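Local coordinates for bifunctional endo-1,4-beta-xylanase A (Neocallimastix patriciarum, PDB 2VG9), which probably hydrolyses internal beta-1,4-xylosidic bonds of xylan, as a glycoside hydrolase family 11 endo-xylanase, at residues F99-R102 and P108-E111; K157-V162 and Q184-G189. All blocks are in the same frame, centred on the assembly; numbering follows the deposited sequence.

Contact 1. Residues F99-R102 and P108-E111; sequences FQNR and PLVE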
loop_
_atom_site.group_PDB
_atom_site.type_symbol
_atom_site.label_atom_id
_atom_site.label_comp_id
_atom_site.label_asym_id
_atom_site.label_seq_id
_atom_site.Cartn_x
_atom_site.Cartn_y
_atom_site.Cartn_z
ATOM N N PHE A 99 11.010 -1.393 -1.213
ATOM C CA PHE A 99 12.395 -1.070 -1.599
ATOM C C PHE A 99 13.134 -2.406 -1.733
ATOM O O PHE A 99 13.265 -3.168 -0.756
ATOM C CB PHE A 99 13.152 -0.172 -0.590
ATOM C CG PHE A 99 12.421 1.094 -0.184
ATOM C CD1 PHE A 99 11.590 1.789 -1.089
ATOM C CD2 PHE A 99 12.575 1.607 1.116
ATOM C CE1 PHE A 99 10.922 2.962 -0.699
ATOM C CE2 PHE A 99 11.916 2.779 1.496
ATOM C CZ PHE A 99 11.077 3.461 0.575
ATOM N N GLN A 100 13.575 -2.692 -2.953
ATOM C CA GLN A 100 14.234 -3.942 -3.291
ATOM C C GLN A 100 15.699 -3.817 -2.874
ATOM O O GLN A 100 16.340 -2.781 -3.108
ATOM C CB GLN A 100 14.126 -4.200 -4.798
ATOM C CG GLN A 100 14.836 -5.493 -5.336
ATOM C CD GLN A 100 14.272 -6.804 -4.765
ATOM O OE1 GLN A 100 14.718 -7.283 -3.725
ATOM N NE2 GLN A 100 13.331 -7.409 -5.478
ATOM N N ASN A 101 16.216 -4.855 -2.242
ATOM C CA ASN A 101 17.618 -4.875 -1.845
ATOM C C ASN A 101 18.452 -5.922 -2.603
ATOM O O ASN A 101 19.597 -6.169 -2.237
ATOM C CB ASN A 101 17.739 -5.081 -0.328
ATOM C CG ASN A 101 17.424 -6.493 0.095
ATOM O OD1 ASN A 101 16.722 -7.219 -0.602
ATOM N ND2 ASN A 101 17.957 -6.899 1.252
ATOM N N ARG A 102 17.880 -6.555 -3.620
ATOM C CA ARG A 102 18.640 -7.496 -4.458
ATOM C C ARG A 102 19.845 -6.755 -5.026
ATOM O O ARG A 102 19.704 -5.657 -5.560
ATOM C CB ARG A 102 17.771 -8.100 -5.573
ATOM C CG ARG A 102 18.495 -9.173 -6.419
ATOM C CD ARG A 102 17.610 -9.740 -7.532
ATOM N NE ARG A 102 16.712 -10.821 -7.074
ATOM C CZ ARG A 102 15.376 -10.793 -7.136
ATOM N NH1 ARG A 102 14.733 -9.732 -7.642
ATOM N NH2 ARG A 102 14.675 -11.838 -6.698
ATOM N N PRO A 108 18.243 -3.275 4.007
ATOM C CA PRO A 108 17.148 -4.242 4.150
ATOM C C PRO A 108 16.115 -4.218 3.002
ATOM O O PRO A 108 15.978 -3.213 2.276
ATOM C CB PRO A 108 16.501 -3.841 5.484
ATOM C CG PRO A 108 16.759 -2.369 5.589
ATOM C CD PRO A 108 18.013 -2.061 4.803
ATOM N N LEU A 109 15.402 -5.328 2.860
ATOM C CA LEU A 109 14.252 -5.426 1.981
ATOM C C LEU A 109 13.118 -4.746 2.739
ATOM O O LEU A 109 12.913 -5.045 3.916
ATOM C CB LEU A 109 13.922 -6.906 1.766
ATOM C CG LEU A 109 13.101 -7.532 0.621
ATOM C CD1 LEU A 109 11.985 -8.421 1.111
ATOM C CD2 LEU A 109 12.642 -6.601 -0.511
ATOM N N VAL A 110 12.393 -3.824 2.096
ATOM C CA VAL A 110 11.382 -3.015 2.822
ATOM C C VAL A 110 10.047 -3.084 2.097
ATOM O O VAL A 110 10.009 -2.932 0.880
ATOM C CB VAL A 110 11.827 -1.526 2.947
ATOM C CG1 VAL A 110 10.691 -0.621 3.444
ATOM C CG2 VAL A 110 13.064 -1.410 3.831
ATOM N N GLU A 111 8.968 -3.334 2.852
ATOM C CA GLU A 111 7.586 -3.117 2.400
ATOM C C GLU A 111 7.124 -1.863 3.155
ATOM O O GLU A 111 7.262 -1.783 4.379
ATOM C CB GLU A 111 6.725 -4.319 2.774
ATOM C CG GLU A 111 5.261 -4.282 2.347
ATOM C CD GLU A 111 4.549 -5.570 2.745
ATOM O OE1 GLU A 111 3.764 -6.100 1.936
ATOM O OE2 GLU A 111 4.795 -6.073 3.873
#
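Phe99 and Val110 form a hydrogen-bonded antiparallel pair: Phe99 N donates to Val110 O at 2.8 Å, and Val110 N returns the bond to Phe99 O at 3.1 Å. Their side chains lie alongside each other on one face of the sheet. With its CG set opposite the carbonyl carbon (chi1 -51°), the Phe99 ring brings CD2 to 3.7 Å from Val110 CB; Tyr159 and Phe178 also pack against this ring. Gln100 follows, its chain bent at chi2 (62°) so that OE1 curls forward over the next two residues and accepts Arg102 N at 3.2 Å, with a weaker bond from Asn101 N, while NE2 binds Asn150 OD1. Next, the side chain of Asn101 crosses that of Leu109 at about a right angle, OD1 standing 3.7 Å from Leu109 CB. Its ND2 bonds to Val107 O. An alanine here is likely to deprive Val107 O of that donor and uncover one side of Leu109 where the chain turns. This is the end of a beta hairpin, strands 89-100 and 110-115 joined by a short loop, within the beta jelly roll of family 11 xylanases.

Contact 2. Residues K157-V162 and Q184-G189; sequences KQYFSV and QGWGIG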
loop_
_atom_site.group_PDB
_atom_site.type_symbol
_atom_site.label_atom_id
_atom_site.label_comp_id
_atom_site.label_asym_id
_atom_site.label_seq_id
_atom_site.Cartn_x
_atom_site.Cartn_y
_atom_site.Cartn_z
ATOM N N LYS A 157 11.879 -5.721 6.748
ATOM C CA LYS A 157 11.406 -4.512 7.433
ATOM C C LYS A 157 10.148 -3.947 6.779
ATOM O O LYS A 157 9.990 -3.991 5.546
ATOM C CB LYS A 157 12.488 -3.429 7.413
ATOM C CG LYS A 157 13.754 -3.800 8.199
ATOM C CD LYS A 157 13.485 -3.740 9.676
ATOM C CE LYS A 157 14.764 -3.823 10.475
ATOM N NZ LYS A 157 14.423 -3.726 11.908
ATOM N N GLN A 158 9.270 -3.395 7.613
ATOM C CA GLN A 158 8.173 -2.561 7.129
ATOM C C GLN A 158 8.406 -1.129 7.593
ATOM O O GLN A 158 8.781 -0.901 8.747
ATOM C CB GLN A 158 6.841 -3.109 7.632
ATOM C CG GLN A 158 6.502 -4.493 7.050
ATOM C CD GLN A 158 5.304 -5.136 7.714
ATOM O OE1 GLN A 158 5.144 -5.067 8.929
ATOM N NE2 GLN A 158 4.467 -5.771 6.921
ATOM N N TYR A 159 8.234 -0.159 6.700
ATOM C CA TYR A 159 8.268 1.254 7.097
ATOM C C TYR A 159 6.850 1.794 6.999
ATOM O O TYR A 159 6.125 1.476 6.066
ATOM C CB TYR A 159 9.214 2.109 6.229
ATOM C CG TYR A 159 10.667 1.732 6.254
ATOM C CD1 TYR A 159 11.165 0.802 7.187
ATOM C CD2 TYR A 159 11.564 2.342 5.383
ATOM C CE1 TYR A 159 12.524 0.445 7.210
ATOM C CE2 TYR A 159 12.924 2.000 5.395
ATOM C CZ TYR A 159 13.394 1.050 6.312
ATOM O OH TYR A 159 14.736 0.728 6.305
ATOM N N PHE A 160 6.500 2.634 7.960
ATOM C CA PHE A 160 5.160 3.226 8.105
ATOM C C PHE A 160 5.216 4.700 8.314
ATOM O O PHE A 160 6.054 5.174 9.075
ATOM C CB PHE A 160 4.437 2.656 9.360
ATOM C CG PHE A 160 4.078 1.188 9.235
ATOM C CD1 PHE A 160 2.843 0.817 8.685
ATOM C CD2 PHE A 160 4.989 0.178 9.661
ATOM C CE1 PHE A 160 2.494 -0.554 8.538
ATOM C CE2 PHE A 160 4.647 -1.177 9.545
ATOM C CZ PHE A 160 3.405 -1.547 8.973
ATOM N N SER A 161 4.292 5.393 7.640
ATOM C CA SER A 161 3.811 6.723 7.985
ATOM C C SER A 161 2.310 6.563 8.177
ATOM O O SER A 161 1.589 6.174 7.254
ATOM C CB SER A 161 3.980 7.683 6.813
ATOM O OG SER A 161 5.308 8.114 6.656
ATOM N N VAL A 162 1.818 6.914 9.356
ATOM C CA VAL A 162 0.395 6.811 9.586
ATOM C C VAL A 162 -0.164 8.214 9.744
ATOM O O VAL A 162 0.227 8.936 10.672
ATOM C CB VAL A 162 0.107 5.933 10.829
ATOM C CG1 VAL A 162 -1.417 5.898 11.142
ATOM C CG2 VAL A 162 0.702 4.533 10.607
ATOM N N GLN A 184 15.902 9.042 9.548
ATOM C CA GLN A 184 15.938 8.229 10.771
ATOM C C GLN A 184 17.127 7.311 10.803
ATOM O O GLN A 184 17.423 6.676 11.834
ATOM C CB GLN A 184 14.658 7.392 10.938
ATOM C CG GLN A 184 13.324 8.184 10.845
ATOM C CD GLN A 184 13.334 9.481 11.675
ATOM O OE1 GLN A 184 13.166 10.606 11.136
ATOM N NE2 GLN A 184 13.529 9.332 12.975
ATOM N N GLY A 185 17.810 7.229 9.671
ATOM C CA GLY A 185 18.912 6.322 9.531
ATOM C C GLY A 185 18.502 4.996 8.955
ATOM O O GLY A 185 19.310 4.092 8.924
ATOM N N TRP A 186 17.249 4.855 8.515
ATOM C CA TRP A 186 16.801 3.580 7.986
ATOM C C TRP A 186 17.340 3.355 6.587
ATOM O O TRP A 186 17.393 4.285 5.784
ATOM C CB TRP A 186 15.270 3.466 7.978
ATOM C CG TRP A 186 14.621 3.818 9.305
ATOM C CD1 TRP A 186 15.210 3.831 10.533
ATOM C CD2 TRP A 186 13.248 4.140 9.514
ATOM N NE1 TRP A 186 14.289 4.169 11.493
ATOM C CE2 TRP A 186 13.077 4.384 10.887
ATOM C CE3 TRP A 186 12.146 4.267 8.660
ATOM C CZ2 TRP A 186 11.843 4.741 11.438
ATOM C CZ3 TRP A 186 10.917 4.630 9.205
ATOM C CH2 TRP A 186 10.780 4.885 10.575
ATOM N N GLY A 187 17.742 2.120 6.304
ATOM C CA GLY A 187 18.281 1.764 4.983
ATOM C C GLY A 187 17.216 1.792 3.881
ATOM O O GLY A 187 16.095 1.303 4.098
ATOM N N ILE A 188 17.587 2.357 2.719
ATOM C CA ILE A 188 16.686 2.599 1.582
ATOM C C ILE A 188 17.212 1.946 0.309
ATOM O O ILE A 188 18.229 2.387 -0.233
ATOM C CB ILE A 188 16.526 4.129 1.280
ATOM C CG1 ILE A 188 16.166 4.937 2.552
ATOM C CG2 ILE A 188 15.545 4.364 0.085
ATOM C CD1 ILE A 188 14.713 4.724 3.084
ATOM N N GLY A 189 16.526 0.892 -0.136
ATOM C CA GLY A 189 16.893 0.158 -1.351
ATOM C C GLY A 189 16.287 0.755 -2.612
ATOM O O GLY A 189 15.905 1.920 -2.631
#
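The strand around Tyr159 and the loop around Trp186 keep their backbones well apart, 8.9 Å between the CA atoms of these two residues, and side chains bridge the gap. In the beta jelly roll this joins strand 153-163 to the segment that leaves helix 174-182 through a Schellman motif, with Gly185 at positive phi. Tyr159 carries the strand's part of the contact: with CG opposite the carbonyl carbon (chi1 -62°), it reaches across to the loop. Its ring turns one face to the indole of Trp186 in an edge-to-face pair, the centroids of the phenol and of the indole's six-membered ring 4.9 Å apart and the planes inclined at 50°. The indole approaches with CE3, which sits 3.7 Å above the phenol plane and over its centre, and Trp186 CB lies 3.5 Å from Tyr159 CZ. The indole is itself packed against by Trp181 and, over one face, by the CB of Gln184. At the phenol's edge, Ile188 CD1 meets Tyr159 CE2 at 4.0 Å. The same edge carries the polar anchor, which probably fixes the rotation of the hydroxyl: Tyr159 OH donates to Gly187 O at 2.7 Å, in the carbonyl plane and on a lone pair of that oxygen.

Read from the N terminus, contact 1 comes first, closing the hairpin loop between strands 89-100 and 110-115, with five residues between its two segments. Contact 2 opens afterwards and closes a longer loop, with 21 residues between its segments, that includes strand 169-173 and helix 174-182; the two are in series, neither nested nor crossing. Space brings them together. Strand 153-163 runs parallel to 110-115, with probable hydrogen bonds from Glu111 N to Lys157 O and from Tyr159 N to Glu111 O, while Val110 CG2 packs 3.5 Å from Tyr159 CZ. The loop of contact 2 then leads into strand 190-200, a partner of strand 89-100, so chain-distant segments meet around one sheet.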